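Local coordinates for protein laccase (Uncultured bacterium, PDB 4F7K) that probably oxidises phenolic and related substrates with molecular oxygen, as a laccase of the multicopper oxidase family, at residues V121-P124 with T125-V129; N190-D194 with R195-V199. All blocks are in the same frame, centred on the assembly; numbering follows the deposited sequence.

Contact 1 of 2, residues V121-P124 with T125-V129; sequences VEEP and TPPDV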
# COMPACT_ATOMS: atom_id res chain seq x y z
N VAL A 121 4.72 -5.57 9.80
CA VAL A 121 5.90 -6.30 10.29
C VAL A 121 6.63 -5.40 11.30
O VAL A 121 7.12 -4.35 10.95
CB VAL A 121 6.86 -6.67 9.17
CG1 VAL A 121 7.98 -7.58 9.72
CG2 VAL A 121 6.14 -7.37 8.02
N GLU A 122 6.67 -5.83 12.56
CA GLU A 122 7.15 -5.01 13.66
C GLU A 122 8.67 -4.98 13.75
O GLU A 122 9.31 -5.99 13.44
CB GLU A 122 6.63 -5.56 14.98
CG GLU A 122 5.12 -5.69 15.08
CD GLU A 122 4.75 -6.33 16.39
OE1 GLU A 122 5.57 -6.21 17.34
OE2 GLU A 122 3.68 -6.96 16.47
N GLU A 123 9.24 -3.84 14.16
CA GLU A 123 10.67 -3.75 14.44
C GLU A 123 10.89 -4.55 15.72
O GLU A 123 9.99 -4.60 16.56
CB GLU A 123 11.11 -2.30 14.67
CG GLU A 123 11.01 -1.36 13.48
CD GLU A 123 9.60 -0.76 13.28
OE1 GLU A 123 8.91 -0.47 14.30
OE2 GLU A 123 9.21 -0.56 12.10
N PRO A 124 12.07 -5.18 15.88
CA PRO A 124 12.41 -5.86 17.15
C PRO A 124 12.27 -4.94 18.37
O PRO A 124 11.80 -5.40 19.40
CB PRO A 124 13.87 -6.29 16.95
CG PRO A 124 14.37 -5.46 15.83
CD PRO A 124 13.18 -5.31 14.92
N THR A 125 12.68 -3.68 18.26
CA THR A 125 12.39 -2.70 19.31
C THR A 125 11.75 -1.47 18.63
O THR A 125 12.45 -0.64 18.06
CB THR A 125 13.63 -2.32 20.22
OG1 THR A 125 14.62 -1.60 19.48
CG2 THR A 125 14.30 -3.56 20.87
N PRO A 126 10.41 -1.38 18.65
CA PRO A 126 9.74 -0.28 17.92
C PRO A 126 10.08 1.07 18.53
O PRO A 126 10.57 1.12 19.66
CB PRO A 126 8.24 -0.61 18.06
CG PRO A 126 8.17 -2.07 18.45
CD PRO A 126 9.44 -2.31 19.27
N PRO A 127 9.86 2.18 17.77
CA PRO A 127 10.13 3.48 18.38
C PRO A 127 9.11 3.81 19.47
O PRO A 127 8.05 3.18 19.55
CB PRO A 127 9.96 4.44 17.21
CG PRO A 127 9.00 3.76 16.32
CD PRO A 127 9.46 2.33 16.37
N ASP A 128 9.45 4.79 20.29
CA ASP A 128 8.64 5.16 21.43
C ASP A 128 7.45 6.01 20.98
O ASP A 128 7.59 7.20 20.69
CB ASP A 128 9.52 5.93 22.45
CG ASP A 128 8.70 6.63 23.52
OD1 ASP A 128 7.64 6.07 23.92
OD2 ASP A 128 9.11 7.73 23.96
N VAL A 129 6.28 5.39 20.91
CA VAL A 129 5.09 6.16 20.58
C VAL A 129 3.99 5.74 21.50
O VAL A 129 4.02 4.63 22.04
CB VAL A 129 4.66 6.02 19.07
CG1 VAL A 129 5.72 6.58 18.14
CG2 VAL A 129 4.36 4.57 18.71

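Contact 2 of 2, residues N190-D194 with R195-V199; sequences NVATD and RIFPV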
# COMPACT_ATOMS: atom_id res chain seq x y z
N ASN A 190 -2.33 4.35 0.76
CA ASN A 190 -3.28 4.66 -0.30
C ASN A 190 -3.78 3.34 -0.88
O ASN A 190 -3.01 2.66 -1.59
CB ASN A 190 -2.68 5.56 -1.42
CG ASN A 190 -3.71 5.87 -2.54
OD1 ASN A 190 -4.80 5.29 -2.56
ND2 ASN A 190 -3.37 6.77 -3.48
N VAL A 191 -5.00 2.93 -0.50
CA VAL A 191 -5.53 1.63 -0.93
C VAL A 191 -6.47 1.79 -2.13
O VAL A 191 -7.01 0.80 -2.62
CB VAL A 191 -6.23 0.85 0.21
CG1 VAL A 191 -5.26 0.63 1.38
CG2 VAL A 191 -7.54 1.58 0.70
N ALA A 192 -6.67 3.01 -2.61
CA ALA A 192 -7.37 3.21 -3.89
C ALA A 192 -6.63 2.57 -5.06
O ALA A 192 -5.40 2.47 -5.08
CB ALA A 192 -7.61 4.71 -4.15
N THR A 193 -7.37 2.11 -6.05
CA THR A 193 -6.74 1.53 -7.22
C THR A 193 -6.48 2.61 -8.30
O THR A 193 -5.67 2.43 -9.20
CB THR A 193 -7.64 0.39 -7.80
OG1 THR A 193 -9.03 0.81 -7.96
CG2 THR A 193 -7.59 -0.82 -6.90
N ASP A 194 -7.21 3.72 -8.23
CA ASP A 194 -7.35 4.57 -9.41
C ASP A 194 -7.20 6.04 -9.13
O ASP A 194 -7.40 6.82 -10.04
CB ASP A 194 -8.67 4.31 -10.17
CG ASP A 194 -8.67 2.98 -10.89
OD1 ASP A 194 -8.02 2.86 -11.94
OD2 ASP A 194 -9.34 2.02 -10.40
N ARG A 195 -6.84 6.39 -7.90
CA ARG A 195 -6.77 7.78 -7.42
C ARG A 195 -5.43 8.08 -6.76
O ARG A 195 -4.97 7.26 -5.95
CB ARG A 195 -7.88 8.04 -6.39
CG ARG A 195 -9.31 7.98 -6.97
CD ARG A 195 -9.49 9.03 -8.07
NE ARG A 195 -10.85 9.07 -8.60
CZ ARG A 195 -11.16 9.62 -9.77
NH1 ARG A 195 -10.19 10.16 -10.48
NH2 ARG A 195 -12.40 9.62 -10.23
N ILE A 196 -4.85 9.22 -7.07
CA ILE A 196 -3.65 9.68 -6.39
C ILE A 196 -4.12 10.70 -5.36
O ILE A 196 -4.86 11.63 -5.70
CB ILE A 196 -2.67 10.39 -7.36
CG1 ILE A 196 -2.17 9.43 -8.44
CG2 ILE A 196 -1.49 10.95 -6.60
CD1 ILE A 196 -1.96 10.16 -9.78
N PHE A 197 -3.65 10.55 -4.13
CA PHE A 197 -4.05 11.40 -3.03
C PHE A 197 -2.86 12.23 -2.52
O PHE A 197 -1.91 11.67 -1.93
CB PHE A 197 -4.57 10.53 -1.88
CG PHE A 197 -5.94 9.92 -2.14
CD1 PHE A 197 -7.06 10.74 -2.26
CD2 PHE A 197 -6.10 8.54 -2.21
CE1 PHE A 197 -8.32 10.19 -2.52
CE2 PHE A 197 -7.36 7.96 -2.45
CZ PHE A 197 -8.48 8.80 -2.59
N PRO A 198 -2.90 13.57 -2.73
CA PRO A 198 -2.07 14.40 -1.86
C PRO A 198 -2.69 14.34 -0.49
O PRO A 198 -3.92 14.35 -0.37
CB PRO A 198 -2.24 15.82 -2.42
CG PRO A 198 -3.30 15.76 -3.49
CD PRO A 198 -3.85 14.34 -3.55
N VAL A 199 -1.86 14.23 0.54
CA VAL A 199 -2.39 14.15 1.89
C VAL A 199 -1.71 15.17 2.79
O VAL A 199 -0.51 15.06 3.06
CB VAL A 199 -2.22 12.77 2.53
CG1 VAL A 199 -2.93 12.74 3.88
CG2 VAL A 199 -2.78 11.66 1.59

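Contact 1 of 2, residues V121-P124 with T125-V129
E123, P124 and T125 carry this contact, and P126 and P127 complete it. They form a tight bend in the link between two cupredoxin-like beta-sandwiches of the multicopper oxidase fold. Strand 116-122 of one sandwich ends just ahead of it, and strand 131-140 of the next begins just after it. The CA atoms of E123 and P126 are 5.0 Å apart, close enough for a beta turn. The backbone angles of P124 and T125 fit a type VIII turn. P126 has no N-H to offer the carbonyl of E123. Its ring carbons sit against that carbonyl instead, with P126 CD 3.6 Å from E123 O.

P124 is the exposed first corner of the turn. Its ring is close to the next peptide, with P124 CB 3.2 Å from T125 N. T125 follows with its methyl turned back over this peptide, and T125 CG2 lies 3.4 Å from P124 O. These are van der Waals contacts between neighbours along the chain.

E123 is the buried member. Its chain bends at chi2 (84°), which swings the carboxylate over to the P126-P127 stretch. There E123 OE1 meets P126 CA at 3.7 Å. The side chains of E123 and P127 cross at about a right angle. OE1 forms a salt bridge with R185 on strand 183-190. R185 also touches P127, so the turn is tied to the second sandwich by both charge and packing. E122 is held within the first sandwich, by a salt bridge to R38 on strand 37-40. Where the glutamate meets the last of the three prolines, E123 OE1 rests 3.5 Å from P127 CD.

Contact 2 of 2, residues N190-D194 with R195-V199
N190 ND2 is gripped by two backbone carbonyls: R195 O across the contact, and L227 O from a neighbouring strand. The bond to R195 O is 3.0 Å long and nearly straight, with an N-H...O angle of 167°. R195 O lies close to the plane of the amide. N190 OD1 works at the other end of the group. It accepts from A192 N at 2.9 Å, which makes an Asx turn. The loop crosses from strand 183-190 to strand 197-202, in the two sheets of a cupredoxin-like beta-sandwich. CG of N190 stands anti to the backbone N (chi1 180°), and this carries the amide across the loop. Bonds at both ends fix its rotation.

With an alanine here, A192 N, R195 O and L227 O would probably lose their side-chain partner, and a gap would be likely beside F197.

The amide also lies against the edge of the F197 ring. N190 CG lies at the ring edge, in the ring plane, 3.6 Å from F197 CD2. The amide and ring planes are 54° apart. D194 faces elsewhere. Its OD1 bonds to G404 N and H401 NE2, in the His-Cys-His region that supplies copper ligands in multicopper oxidases. T193 OG1 donates to D194 OD2 at 2.7 Å, from above the carboxylate plane. A192 CB lies 4.0 Å from R195 CB and meets F197 CE2 at 3.7 Å.

Both contacts are local bends in one chain, and contact 1 closes before contact 2 opens. Their centres are 26 Å apart and they do not touch. Contact 1 is at the surface, about 19 Å from the chain centre, and joins two sandwiches. Contact 2 is partly buried, about 10 Å from that centre, and joins two sheets within one sandwich. Strand 183-190 relates to both: R185 on it binds the first bend, and N190 at its end opens the second. Contact 1 is shaped by prolines and tied to the flanking sandwiches by salt bridges to arginines outside it. Contact 2 is held from within by an asparagine amide, next to an aromatic ring.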